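Local coordinates for diol-dehydratase (PDB 5I2A), which dehydrates 1,2-propanediol without coenzyme B12, as a member of the glycyl radical enzyme family, at residues R795-D800 against S809-R814; A820-L825 against D832-T837; T369-V374 against A398-T403; M757-T762 against I774-G779; H21-M26 against K322-N327. One frame throughout, in Å; residues are numbered along the deposited sequence.

Contact 1 of 5, residues R795-D800 against S809-R814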
# COMPACT_ATOMS: atom_id res chain seq x y z
N ARG A 795 -54.30 9.62 1.38
CA ARG A 795 -54.15 8.69 0.27
C ARG A 795 -54.58 9.29 -1.07
O ARG A 795 -53.92 9.08 -2.09
CB ARG A 795 -54.96 7.42 0.56
CG ARG A 795 -54.85 6.34 -0.51
CD ARG A 795 -55.79 5.17 -0.24
NE ARG A 795 -55.65 4.16 -1.29
CZ ARG A 795 -54.67 3.25 -1.32
NH1 ARG A 795 -54.63 2.37 -2.31
NH2 ARG A 795 -53.75 3.19 -0.36
N ALA A 796 -55.66 10.07 -1.06
CA ALA A 796 -56.19 10.65 -2.29
C ALA A 796 -55.17 11.57 -2.95
O ALA A 796 -55.08 11.63 -4.18
CB ALA A 796 -57.48 11.41 -2.01
N THR A 797 -54.38 12.26 -2.14
CA THR A 797 -53.36 13.16 -2.65
C THR A 797 -52.28 12.40 -3.42
O THR A 797 -51.87 12.81 -4.51
CB THR A 797 -52.70 13.97 -1.53
OG1 THR A 797 -53.66 14.86 -0.95
CG2 THR A 797 -51.53 14.78 -2.06
N LEU A 798 -51.82 11.29 -2.86
CA LEU A 798 -50.76 10.52 -3.50
C LEU A 798 -51.27 9.86 -4.78
O LEU A 798 -50.56 9.87 -5.78
CB LEU A 798 -50.20 9.47 -2.55
CG LEU A 798 -49.52 9.98 -1.26
CD1 LEU A 798 -48.95 8.82 -0.49
CD2 LEU A 798 -48.45 10.99 -1.56
N LEU A 799 -52.48 9.31 -4.75
CA LEU A 799 -53.08 8.71 -5.95
C LEU A 799 -53.27 9.75 -7.05
O LEU A 799 -52.95 9.49 -8.20
CB LEU A 799 -54.42 8.04 -5.63
CG LEU A 799 -54.33 6.82 -4.70
CD1 LEU A 799 -55.71 6.30 -4.33
CD2 LEU A 799 -53.49 5.72 -5.34
N ASP A 800 -53.78 10.94 -6.70
CA ASP A 800 -53.95 12.00 -7.69
C ASP A 800 -52.61 12.44 -8.29
O ASP A 800 -52.53 12.79 -9.47
CB ASP A 800 -54.67 13.21 -7.10
CG ASP A 800 -55.29 14.11 -8.18
OD1 ASP A 800 -55.84 13.56 -9.15
OD2 ASP A 800 -55.21 15.34 -8.08
N SER A 809 -45.88 19.13 -8.89
CA SER A 809 -44.47 19.21 -9.19
C SER A 809 -43.65 19.53 -7.93
O SER A 809 -42.48 19.22 -7.86
CB SER A 809 -44.21 20.24 -10.30
OG SER A 809 -44.62 21.54 -9.90
N GLY A 810 -44.30 20.12 -6.92
CA GLY A 810 -43.60 20.44 -5.68
C GLY A 810 -43.89 19.51 -4.51
O GLY A 810 -43.42 19.73 -3.40
N LEU A 811 -44.68 18.48 -4.75
CA LEU A 811 -45.10 17.60 -3.66
C LEU A 811 -43.91 16.78 -3.13
O LEU A 811 -43.24 16.11 -3.90
CB LEU A 811 -46.21 16.66 -4.13
CG LEU A 811 -46.68 15.65 -3.08
CD1 LEU A 811 -47.38 16.37 -1.93
CD2 LEU A 811 -47.58 14.62 -3.72
N ILE A 812 -43.66 16.87 -1.83
CA ILE A 812 -42.59 16.12 -1.17
C ILE A 812 -43.19 14.98 -0.36
O ILE A 812 -44.21 15.16 0.29
CB ILE A 812 -41.76 17.02 -0.21
CG1 ILE A 812 -41.22 18.26 -0.92
CG2 ILE A 812 -40.66 16.21 0.50
CD1 ILE A 812 -39.90 18.09 -1.57
N VAL A 813 -42.56 13.80 -0.38
CA VAL A 813 -42.91 12.77 0.59
C VAL A 813 -41.67 12.31 1.32
O VAL A 813 -40.56 12.46 0.82
CB VAL A 813 -43.57 11.54 -0.05
CG1 VAL A 813 -44.92 11.90 -0.65
CG2 VAL A 813 -42.63 10.90 -1.10
N ARG A 814 -41.88 11.74 2.51
CA ARG A 814 -40.81 11.07 3.23
C ARG A 814 -40.61 9.69 2.64
O ARG A 814 -41.56 8.93 2.54
CB ARG A 814 -41.15 10.95 4.72
CG ARG A 814 -39.95 10.53 5.57
CD ARG A 814 -38.83 11.57 5.47
NE ARG A 814 -37.69 11.27 6.36
CZ ARG A 814 -36.62 12.04 6.50
NH1 ARG A 814 -36.51 13.16 5.79
NH2 ARG A 814 -35.65 11.69 7.33

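Contact 2 of 5, residues A820-L825 against D832-T837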
# COMPACT_ATOMS: atom_id res chain seq x y z
N ALA A 820 -38.11 13.38 -0.62
CA ALA A 820 -37.92 13.48 -2.05
C ALA A 820 -39.17 14.02 -2.74
O ALA A 820 -40.27 13.99 -2.17
CB ALA A 820 -37.53 12.13 -2.63
N LEU A 821 -38.99 14.55 -3.94
CA LEU A 821 -40.13 14.97 -4.75
C LEU A 821 -40.85 13.71 -5.25
O LEU A 821 -40.25 12.86 -5.91
CB LEU A 821 -39.66 15.85 -5.91
CG LEU A 821 -39.21 17.25 -5.47
CD1 LEU A 821 -38.36 17.91 -6.53
CD2 LEU A 821 -40.45 18.12 -5.18
N PHE A 822 -42.12 13.59 -4.88
CA PHE A 822 -42.92 12.40 -5.18
C PHE A 822 -42.95 12.03 -6.65
O PHE A 822 -42.85 10.86 -7.01
CB PHE A 822 -44.36 12.59 -4.69
CG PHE A 822 -45.21 11.35 -4.79
CD1 PHE A 822 -45.00 10.27 -3.94
CD2 PHE A 822 -46.21 11.25 -5.73
CE1 PHE A 822 -45.78 9.13 -4.02
CE2 PHE A 822 -47.00 10.11 -5.82
CZ PHE A 822 -46.78 9.05 -4.97
N THR A 823 -43.09 13.04 -7.51
CA THR A 823 -43.19 12.75 -8.93
C THR A 823 -41.82 12.52 -9.57
O THR A 823 -41.75 12.31 -10.77
CB THR A 823 -43.94 13.87 -9.73
OG1 THR A 823 -43.21 15.10 -9.65
CG2 THR A 823 -45.35 14.08 -9.19
N THR A 824 -40.73 12.55 -8.80
CA THR A 824 -39.44 12.11 -9.33
C THR A 824 -39.18 10.65 -8.97
O THR A 824 -38.14 10.10 -9.31
CB THR A 824 -38.24 12.96 -8.83
OG1 THR A 824 -38.04 12.76 -7.42
CG2 THR A 824 -38.45 14.43 -9.12
N LEU A 825 -40.11 10.04 -8.25
CA LEU A 825 -39.96 8.64 -7.86
C LEU A 825 -40.68 7.73 -8.85
O LEU A 825 -41.71 8.11 -9.43
CB LEU A 825 -40.51 8.42 -6.45
CG LEU A 825 -39.92 9.33 -5.37
CD1 LEU A 825 -40.48 8.96 -4.01
CD2 LEU A 825 -38.38 9.26 -5.36
N ASP A 832 -45.04 1.73 -3.02
CA ASP A 832 -44.61 1.28 -1.70
C ASP A 832 -45.00 2.31 -0.65
O ASP A 832 -45.50 1.98 0.41
CB ASP A 832 -43.10 1.01 -1.66
CG ASP A 832 -42.68 0.26 -0.40
OD1 ASP A 832 -43.27 -0.80 -0.12
OD2 ASP A 832 -41.77 0.72 0.32
N ILE A 833 -44.76 3.58 -0.96
CA ILE A 833 -45.04 4.67 -0.05
C ILE A 833 -46.55 4.79 0.19
O ILE A 833 -47.00 4.97 1.32
CB ILE A 833 -44.45 5.99 -0.58
CG1 ILE A 833 -42.91 5.87 -0.59
CG2 ILE A 833 -44.92 7.19 0.24
CD1 ILE A 833 -42.18 7.07 -1.15
N ILE A 834 -47.33 4.63 -0.88
CA ILE A 834 -48.78 4.73 -0.79
C ILE A 834 -49.40 3.63 0.08
O ILE A 834 -50.31 3.90 0.84
CB ILE A 834 -49.42 4.69 -2.21
CG1 ILE A 834 -49.14 6.02 -2.93
CG2 ILE A 834 -50.91 4.45 -2.12
CD1 ILE A 834 -49.43 6.00 -4.44
N LYS A 835 -48.91 2.40 -0.01
CA LYS A 835 -49.56 1.35 0.75
C LYS A 835 -49.13 1.30 2.23
O LYS A 835 -49.67 0.51 2.99
CB LYS A 835 -49.34 -0.02 0.11
CG LYS A 835 -48.05 -0.70 0.46
CD LYS A 835 -48.05 -2.15 -0.01
CE LYS A 835 -46.70 -2.82 0.30
NZ LYS A 835 -45.60 -2.31 -0.56
N ARG A 836 -48.19 2.15 2.63
CA ARG A 836 -47.81 2.22 4.04
C ARG A 836 -49.04 2.52 4.89
O ARG A 836 -49.92 3.27 4.47
CB ARG A 836 -46.74 3.29 4.27
CG ARG A 836 -45.37 2.92 3.72
CD ARG A 836 -44.39 4.06 3.91
NE ARG A 836 -43.11 3.82 3.26
CZ ARG A 836 -42.12 4.70 3.22
NH1 ARG A 836 -42.26 5.89 3.80
NH2 ARG A 836 -40.98 4.39 2.60
N THR A 837 -49.11 1.90 6.05
CA THR A 837 -50.25 2.06 6.96
C THR A 837 -50.49 3.53 7.32
O THR A 837 -49.58 4.24 7.74
CB THR A 837 -50.06 1.26 8.25
OG1 THR A 837 -49.63 -0.07 7.92
CG2 THR A 837 -51.37 1.20 9.04

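Contact 3 of 5, residues T369-V374 against A398-T403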
# COMPACT_ATOMS: atom_id res chain seq x y z
N THR A 369 -37.25 26.99 9.60
CA THR A 369 -37.92 27.94 8.72
C THR A 369 -37.39 27.82 7.30
O THR A 369 -38.15 27.87 6.32
CB THR A 369 -37.76 29.40 9.22
OG1 THR A 369 -38.44 29.56 10.47
CG2 THR A 369 -38.33 30.40 8.22
N ALA A 370 -36.08 27.63 7.17
CA ALA A 370 -35.48 27.54 5.86
C ALA A 370 -36.01 26.32 5.09
O ALA A 370 -36.26 26.40 3.89
CB ALA A 370 -33.95 27.49 5.95
N SER A 371 -36.23 25.22 5.79
CA SER A 371 -36.86 24.05 5.16
C SER A 371 -38.28 24.37 4.68
O SER A 371 -38.72 23.87 3.65
CB SER A 371 -36.89 22.88 6.15
OG SER A 371 -35.58 22.38 6.38
N GLU A 372 -39.00 25.20 5.43
CA GLU A 372 -40.35 25.59 5.03
C GLU A 372 -40.29 26.56 3.85
O GLU A 372 -41.05 26.43 2.90
CB GLU A 372 -41.09 26.22 6.22
CG GLU A 372 -42.56 26.46 5.99
CD GLU A 372 -43.30 26.71 7.31
OE1 GLU A 372 -42.65 27.13 8.30
OE2 GLU A 372 -44.52 26.47 7.35
N HIS A 373 -39.37 27.51 3.91
CA HIS A 373 -39.18 28.49 2.84
C HIS A 373 -38.82 27.84 1.50
O HIS A 373 -39.46 28.09 0.48
CB HIS A 373 -38.09 29.50 3.21
CG HIS A 373 -38.53 30.56 4.16
ND1 HIS A 373 -37.69 31.58 4.58
CD2 HIS A 373 -39.71 30.76 4.81
CE1 HIS A 373 -38.34 32.37 5.41
NE2 HIS A 373 -39.57 31.89 5.57
N VAL A 374 -37.77 27.02 1.51
CA VAL A 374 -37.26 26.46 0.27
C VAL A 374 -38.11 25.28 -0.16
O VAL A 374 -38.34 25.08 -1.33
CB VAL A 374 -35.77 26.04 0.43
CG1 VAL A 374 -35.25 25.38 -0.83
CG2 VAL A 374 -34.93 27.28 0.77
N ALA A 398 -42.76 20.09 14.91
CA ALA A 398 -44.02 19.42 14.64
C ALA A 398 -44.81 20.18 13.58
O ALA A 398 -45.43 19.58 12.71
CB ALA A 398 -44.83 19.27 15.93
N GLU A 399 -44.75 21.50 13.63
CA GLU A 399 -45.37 22.35 12.62
C GLU A 399 -44.81 22.06 11.23
O GLU A 399 -45.55 22.02 10.25
CB GLU A 399 -45.18 23.83 12.95
CG GLU A 399 -46.02 24.32 14.11
CD GLU A 399 -45.55 25.67 14.67
OE1 GLU A 399 -46.07 26.09 15.73
OE2 GLU A 399 -44.66 26.30 14.06
N LEU A 400 -43.49 21.88 11.15
CA LEU A 400 -42.88 21.54 9.89
C LEU A 400 -43.34 20.16 9.42
O LEU A 400 -43.67 19.98 8.26
CB LEU A 400 -41.35 21.57 9.98
CG LEU A 400 -40.61 21.37 8.66
CD1 LEU A 400 -40.92 22.49 7.68
CD2 LEU A 400 -39.10 21.29 8.91
N THR A 401 -43.36 19.19 10.33
CA THR A 401 -43.78 17.85 9.97
C THR A 401 -45.21 17.85 9.43
O THR A 401 -45.53 17.14 8.48
CB THR A 401 -43.66 16.88 11.16
OG1 THR A 401 -42.31 16.89 11.63
CG2 THR A 401 -44.03 15.47 10.75
N ARG A 402 -46.06 18.66 10.04
CA ARG A 402 -47.46 18.78 9.63
C ARG A 402 -47.60 19.21 8.17
O ARG A 402 -48.56 18.84 7.52
CB ARG A 402 -48.18 19.76 10.56
CG ARG A 402 -49.67 19.96 10.27
CD ARG A 402 -50.04 21.36 10.73
NE ARG A 402 -50.64 21.34 12.03
CZ ARG A 402 -50.68 22.37 12.87
NH1 ARG A 402 -50.13 23.54 12.60
NH2 ARG A 402 -51.29 22.18 14.02
N THR A 403 -46.64 19.98 7.64
CA THR A 403 -46.73 20.38 6.24
C THR A 403 -46.65 19.19 5.29
O THR A 403 -46.94 19.34 4.11
CB THR A 403 -45.62 21.37 5.82
OG1 THR A 403 -44.37 20.68 5.76
CG2 THR A 403 -45.53 22.58 6.77

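Contact 4 of 5, residues M757-T762 against I774-G779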
# COMPACT_ATOMS: atom_id res chain seq x y z
N MET A 757 -43.44 6.22 10.12
CA MET A 757 -44.88 6.18 10.35
C MET A 757 -45.60 7.19 9.45
O MET A 757 -45.07 8.26 9.15
CB MET A 757 -45.18 6.44 11.83
CG MET A 757 -46.64 6.27 12.20
SD MET A 757 -46.96 6.42 13.97
CE MET A 757 -46.45 4.83 14.56
N LYS A 758 -46.80 6.85 9.00
CA LYS A 758 -47.60 7.78 8.19
C LYS A 758 -48.86 8.19 8.95
O LYS A 758 -49.62 7.34 9.42
CB LYS A 758 -47.94 7.15 6.83
CG LYS A 758 -48.81 8.04 5.92
CD LYS A 758 -48.83 7.55 4.46
CE LYS A 758 -49.37 6.14 4.37
NZ LYS A 758 -49.39 5.59 2.98
N MET A 759 -49.06 9.50 9.09
CA MET A 759 -50.23 10.05 9.78
C MET A 759 -51.18 10.65 8.79
O MET A 759 -50.76 11.30 7.84
CB MET A 759 -49.84 11.15 10.78
CG MET A 759 -48.58 10.88 11.59
SD MET A 759 -48.80 9.42 12.59
CE MET A 759 -50.11 9.98 13.67
N HIS A 760 -52.47 10.47 9.02
CA HIS A 760 -53.45 11.25 8.31
C HIS A 760 -53.31 12.69 8.81
O HIS A 760 -53.04 12.91 9.97
CB HIS A 760 -54.86 10.72 8.54
CG HIS A 760 -55.87 11.35 7.65
ND1 HIS A 760 -56.48 12.55 7.96
CD2 HIS A 760 -56.35 10.99 6.44
CE1 HIS A 760 -57.30 12.89 6.99
NE2 HIS A 760 -57.24 11.97 6.05
N PRO A 761 -53.46 13.68 7.92
CA PRO A 761 -53.28 15.09 8.33
C PRO A 761 -54.16 15.51 9.51
O PRO A 761 -53.75 16.39 10.28
CB PRO A 761 -53.64 15.87 7.06
CG PRO A 761 -53.25 14.95 5.95
CD PRO A 761 -53.57 13.55 6.46
N THR A 762 -55.33 14.89 9.68
CA THR A 762 -56.20 15.24 10.79
C THR A 762 -55.53 14.96 12.14
O THR A 762 -55.85 15.60 13.13
CB THR A 762 -57.54 14.47 10.74
OG1 THR A 762 -57.27 13.07 10.58
CG2 THR A 762 -58.39 14.96 9.56
N ILE A 774 -46.20 15.07 19.55
CA ILE A 774 -45.00 15.06 20.40
C ILE A 774 -45.06 13.94 21.45
O ILE A 774 -44.06 13.26 21.71
CB ILE A 774 -44.78 16.42 21.09
CG1 ILE A 774 -44.54 17.54 20.07
CG2 ILE A 774 -43.65 16.35 22.12
CD1 ILE A 774 -43.30 17.35 19.26
N SER A 775 -46.23 13.74 22.06
CA SER A 775 -46.41 12.69 23.06
C SER A 775 -46.25 11.29 22.48
O SER A 775 -45.79 10.39 23.16
CB SER A 775 -47.78 12.80 23.72
OG SER A 775 -47.84 13.96 24.53
N LEU A 776 -46.69 11.11 21.24
CA LEU A 776 -46.49 9.84 20.56
C LEU A 776 -45.01 9.52 20.47
O LEU A 776 -44.58 8.42 20.84
CB LEU A 776 -47.10 9.88 19.15
CG LEU A 776 -46.95 8.62 18.30
CD1 LEU A 776 -47.74 7.46 18.90
CD2 LEU A 776 -47.39 8.88 16.87
N ILE A 777 -44.23 10.49 19.99
CA ILE A 777 -42.78 10.34 19.87
C ILE A 777 -42.12 10.07 21.23
O ILE A 777 -41.33 9.14 21.36
CB ILE A 777 -42.14 11.60 19.25
CG1 ILE A 777 -42.66 11.81 17.82
CG2 ILE A 777 -40.61 11.48 19.25
CD1 ILE A 777 -42.25 13.15 17.21
N ARG A 778 -42.46 10.86 22.24
CA ARG A 778 -41.89 10.64 23.57
C ARG A 778 -42.26 9.28 24.17
O ARG A 778 -41.45 8.68 24.86
CB ARG A 778 -42.31 11.76 24.51
CG ARG A 778 -41.62 13.07 24.22
CD ARG A 778 -41.58 13.93 25.45
NE ARG A 778 -40.83 15.17 25.27
CZ ARG A 778 -39.50 15.26 25.29
NH1 ARG A 778 -38.75 14.18 25.45
NH2 ARG A 778 -38.92 16.44 25.14
N GLY A 779 -43.46 8.79 23.90
CA GLY A 779 -43.86 7.47 24.38
C GLY A 779 -42.97 6.36 23.84
O GLY A 779 -42.63 5.42 24.55

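Contact 5 of 5, residues H21-M26 against K322-N327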
# COMPACT_ATOMS: atom_id res chain seq x y z
N HIS A 21 -35.11 27.97 -10.94
CA HIS A 21 -33.95 27.85 -11.81
C HIS A 21 -33.29 26.46 -11.69
O HIS A 21 -32.91 25.87 -12.69
CB HIS A 21 -32.93 28.95 -11.52
CG HIS A 21 -31.73 28.90 -12.40
ND1 HIS A 21 -31.79 29.15 -13.76
CD2 HIS A 21 -30.43 28.62 -12.13
CE1 HIS A 21 -30.58 29.03 -14.28
NE2 HIS A 21 -29.74 28.71 -13.32
N LEU A 22 -33.17 25.94 -10.47
CA LEU A 22 -32.58 24.60 -10.30
C LEU A 22 -33.30 23.58 -11.14
O LEU A 22 -32.69 22.68 -11.70
CB LEU A 22 -32.62 24.12 -8.83
CG LEU A 22 -31.74 24.84 -7.81
CD1 LEU A 22 -31.64 24.01 -6.52
CD2 LEU A 22 -30.36 25.15 -8.37
N TYR A 23 -34.62 23.72 -11.23
CA TYR A 23 -35.42 22.66 -11.83
C TYR A 23 -35.91 22.96 -13.25
O TYR A 23 -36.70 22.21 -13.79
CB TYR A 23 -36.61 22.36 -10.91
CG TYR A 23 -36.23 21.60 -9.65
CD1 TYR A 23 -35.77 22.26 -8.51
CD2 TYR A 23 -36.30 20.21 -9.61
CE1 TYR A 23 -35.41 21.55 -7.35
CE2 TYR A 23 -35.93 19.50 -8.47
CZ TYR A 23 -35.49 20.17 -7.35
OH TYR A 23 -35.14 19.45 -6.22
N ALA A 24 -35.41 24.03 -13.87
CA ALA A 24 -35.88 24.43 -15.20
C ALA A 24 -35.57 23.37 -16.25
O ALA A 24 -36.34 23.20 -17.19
CB ALA A 24 -35.27 25.77 -15.60
N LYS A 25 -34.47 22.64 -16.06
CA LYS A 25 -34.10 21.56 -16.97
C LYS A 25 -33.74 20.27 -16.21
O LYS A 25 -33.50 20.31 -15.01
CB LYS A 25 -32.92 21.96 -17.86
CG LYS A 25 -33.16 23.19 -18.72
CD LYS A 25 -31.86 23.60 -19.43
CE LYS A 25 -32.06 24.79 -20.37
NZ LYS A 25 -30.77 25.23 -20.99
N MET A 26 -33.72 19.16 -16.94
CA MET A 26 -33.20 17.88 -16.45
C MET A 26 -31.82 18.00 -15.85
O MET A 26 -31.00 18.76 -16.35
CB MET A 26 -33.10 16.86 -17.59
CG MET A 26 -34.31 16.07 -17.87
SD MET A 26 -33.76 14.62 -18.77
CE MET A 26 -33.12 13.65 -17.43
N LYS A 322 -28.78 25.79 -2.39
CA LYS A 322 -27.52 25.26 -2.88
C LYS A 322 -27.36 23.76 -2.58
O LYS A 322 -26.89 23.01 -3.42
CB LYS A 322 -26.34 26.05 -2.31
CG LYS A 322 -26.14 27.42 -2.98
CD LYS A 322 -25.09 27.38 -4.11
CE LYS A 322 -25.55 26.55 -5.30
NZ LYS A 322 -24.70 26.69 -6.51
N LEU A 323 -27.77 23.34 -1.39
CA LEU A 323 -27.70 21.93 -1.02
C LEU A 323 -28.46 21.03 -1.99
O LEU A 323 -28.14 19.86 -2.12
CB LEU A 323 -28.21 21.72 0.41
CG LEU A 323 -27.22 22.15 1.51
CD1 LEU A 323 -27.94 22.40 2.84
CD2 LEU A 323 -26.13 21.09 1.69
N ASN A 324 -29.47 21.57 -2.68
CA ASN A 324 -30.18 20.83 -3.72
C ASN A 324 -29.57 20.97 -5.11
O ASN A 324 -30.00 20.29 -6.05
CB ASN A 324 -31.65 21.25 -3.77
CG ASN A 324 -32.39 20.86 -2.52
OD1 ASN A 324 -32.96 19.78 -2.44
ND2 ASN A 324 -32.36 21.74 -1.52
N ASP A 325 -28.58 21.84 -5.26
CA ASP A 325 -27.92 22.00 -6.56
C ASP A 325 -26.96 20.84 -6.86
O ASP A 325 -26.73 20.49 -8.01
CB ASP A 325 -27.17 23.33 -6.61
CG ASP A 325 -26.77 23.74 -8.03
OD1 ASP A 325 -27.37 23.24 -9.01
OD2 ASP A 325 -25.86 24.58 -8.15
N LEU A 326 -26.40 20.25 -5.81
CA LEU A 326 -25.46 19.13 -5.98
C LEU A 326 -26.23 17.85 -6.28
O LEU A 326 -27.38 17.68 -5.84
CB LEU A 326 -24.58 18.99 -4.74
CG LEU A 326 -23.74 20.22 -4.36
CD1 LEU A 326 -22.90 19.95 -3.13
CD2 LEU A 326 -22.86 20.65 -5.54
N ASN A 327 -25.64 16.95 -7.06
CA ASN A 327 -26.30 15.71 -7.46
C ASN A 327 -25.26 14.62 -7.74
O ASN A 327 -24.06 14.88 -7.70
CB ASN A 327 -27.21 15.96 -8.69
CG ASN A 327 -28.38 14.96 -8.81
OD1 ASN A 327 -28.40 13.90 -8.18
ND2 ASN A 327 -29.35 15.30 -9.66

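Contact 1 of 5, residues R795-D800 against S809-R814
Leu798, on helix 795-803, packs against Leu811 and Val813 of segment 809-814. Its CB lies beside Ile834 of helix 827-835. CG stands anti to the carbonyl carbon (chi1 -62°), and from there the two methyls part. CD1 stays with Ile834. CD2 reaches across: Leu798 CD2 is 3.8 Å from Val813 CG1, and the two side chains cross obliquely. The same Leu798 CD2 is 4.3 Å from Leu811 CD2. Val813 belongs to strand 812-814, which pairs with strand 819-821 in the antiparallel hairpin of the glycyl radical domain. The loop of that hairpin carries Gly817, the predicted radical site. Helix 795-803 thus backs one face of the hairpin. Leu811 points at the helix with CG anti to its backbone N (chi1 177°), which carries CD2 to a second neighbour. Thr797 CG2 meets Leu811 CD2 at 4.3 Å. The hydroxyl of Thr797 is bonded to Asp794 OD1, just before the helix.

Contact 2 of 5, residues A820-L825 against D832-T837
Phe822 and Leu825 meet Ile834 and Ile833 in a purely apolar contact. It lies in the glycyl radical region, where the antiparallel hairpin 812-814/819-821 is packed against the C-terminal helix 827-835. Ile834 CD1 comes up to the rim of the Phe822 ring, near its plane, and is 4.1 Å from Phe822 CZ. The ring is carried there by a first torsion that sets CG opposite the backbone N (chi1 -172°). A second pair is methyl to methyl: Leu825 CD1 is 3.8 Å from Ile833 CD1. In both pairs the side chains cross at about a right angle. Val813 touches Phe822, Leu825 and Ile833, so this cluster continues into the neighbouring strand.

The next shell sets the backbone. Leu821 O accepts two bonds from one residue, from Thr824 N at 2.9 Å and from Thr824 OG1 at 2.7 Å, which fixes the short 3-10 turn. Ile833 also packs on Arg836: Ile833 CG1 lies 4.0 Å above the centre of the guanidinium plane. Arg836 NH2 is bonded to Val815 O in the loop that holds Gly817, the predicted radical site. Four residues before Arg836, Asp832 OD2 is hydrogen-bonded to Asn699 ND2. Its other oxygen, Asp832 OD1, takes Lys835 NZ at 2.8 Å on the anti lone pair.

Contact 3 of 5, residues T369-V374 against A398-T403
Leu400 spreads its two methyls over the backbone and first side-chain carbons of helix 362-374. Leu400 CD2 is 3.9 Å from Ser371 CB. Leu400 CD1 lies 4.0 Å from both Glu372 CB and Glu372 N. A first torsion that sets CG anti to the backbone N (chi1 -174°) brings the isobutyl end across, although its CB does not point at the other helix. The hydroxyl of Ser371 is bonded to Trp320 NE1 of helix 309-323.

A second, lighter touch involves Glu372 and Thr403. Glu372 extends from its CG, and Glu372 OE2 comes to 4.1 Å from the methyl Thr403 CG2. This is packing only. The charge of Glu372 is met by a salt bridge from OE1 to Arg396, one turn before Leu400. Arg396 also bonds Thr369, so it links the helices a second time. The methyl of Thr403 is turned to the contact while its hydroxyl turns back: Thr403 OG1 donates to Leu400 O at 2.7 Å, in the carbonyl plane. Thr403 N adds a second bond to Leu400 O.

On the sheet side, Leu381 of strand 380-385 touches both Ser371 and Leu400. Strands 346-350, 380-385 and 409-412 are parallel, and these helices connect them in turn. Such neighbouring helices of successive beta-alpha-beta crossovers are characteristic of the alpha/beta barrel of glycyl radical enzymes.

Contact 4 of 5, residues M757-T762 against I774-G779
Leu776 meets Met757 and Met759 by apolar packing, and no hydrogen bond crosses between the two segments. One methyl does the touching. Leu776 CD2 is 3.8 Å from Met757 SD, so the sulfur, not the terminal methyl, makes the nearer contact. Met757 runs extended as far as SD, with chi1 -174°, and bends only at its last torsion. Its side chain and that of Leu776 cross at a slant. Met759, two residues on along the strand and facing the same way, offers its tip instead: Met759 CE is 4.3 Å from Leu776 CD2. Both methionines belong to strand 756-759, and Leu776 to helix 766-781. Together with strand 787-792 these form a beta-alpha-beta unit, in which the helix lies over the two parallel strands it connects. Pro734 and Cys738 of helix 734-741 touch both Met757 and Leu776 and extend the apolar layer.

Polar bonds stay within each segment or lead out of it. Lys758, between the methionines, has its NZ bonded to Ile833 O of helix 827-835, and Arg778 NH2 is bonded to Trp386 O. Past the strand the chain turns around His760. Thr762 N donates to His760 ND1 at 3.1 Å, nearly straight at 168° but tilted from the ring plane. Thr762 OG1 is also hydrogen-bonded to His760 ND1, at 2.8 Å. Pro761 CD packs 3.3 Å above one face of the imidazole, offset toward its rim.

Contact 5 of 5, residues H21-M26 against K322-N327
Leu22 packs against Asn324 and Asp325 in a buried contact between the end of helix 14-22 and the residues following helix 309-323. It sits where the N-terminal helix 14-22 docks near the C-terminal part of helix 309-323, a helix that lies beside the barrel helix 362-374. One branched side chain does most of the work. Leu22 CD1 rests on Asn324 CB at 3.9 Å, the two side chains crossing at about a right angle. Leu22 CD2 takes the next residue: it is 3.6 Å from Asp325 OD1. Leu22 CG stands anti to its carbonyl carbon (chi1 -68°), with CB directed at the other segment.

Tyr23 is the first residue to leave helical geometry and lies at the edge. Tyr23 OH comes only to 4.4 Å from Asn324 OD1, too far for a bond. The side chain of Tyr23 also lies about 3 Å from a bound di(hydroxyethyl)ether, probably from the crystallisation liquor.

The polar ends beside Leu22 are held by other parts of the chain. Asn324 ND2 is bonded to Trp320 O and Met378 O. Asp325 OD1, next to the leucine methyl, accepts from Arg83 N. Behind it is a buried charged cluster that would be expected to stabilise the carboxylate: Arg69 bridges to Asp325 OD2, and Glu72 pairs with Lys322. Within the segment, Lys322 NZ meets Asp325 OD2 at 2.9 Å, on the anti side and 17° out of the carboxylate plane.

From the N terminus, contact 5 opens first and closes the longest loop, 295 residues, tying the first helix to helix 309-323. Contact 3 follows and closes a short loop between barrel helices. Contacts 4, 1 and 2 then close short loops in turn within the C-terminal region. All five are in series; none nest or cross. They still meet in space. Contacts 1 and 2 share the hairpin 812-814/819-821. Contact 4 also joins contact 2 through Lys758. Ala398 of contact 3 touches Ile774 of contact 4, joining barrel helices from distant parts of the sequence. Leu821 of contact 2 packs on Tyr23 of contact 5.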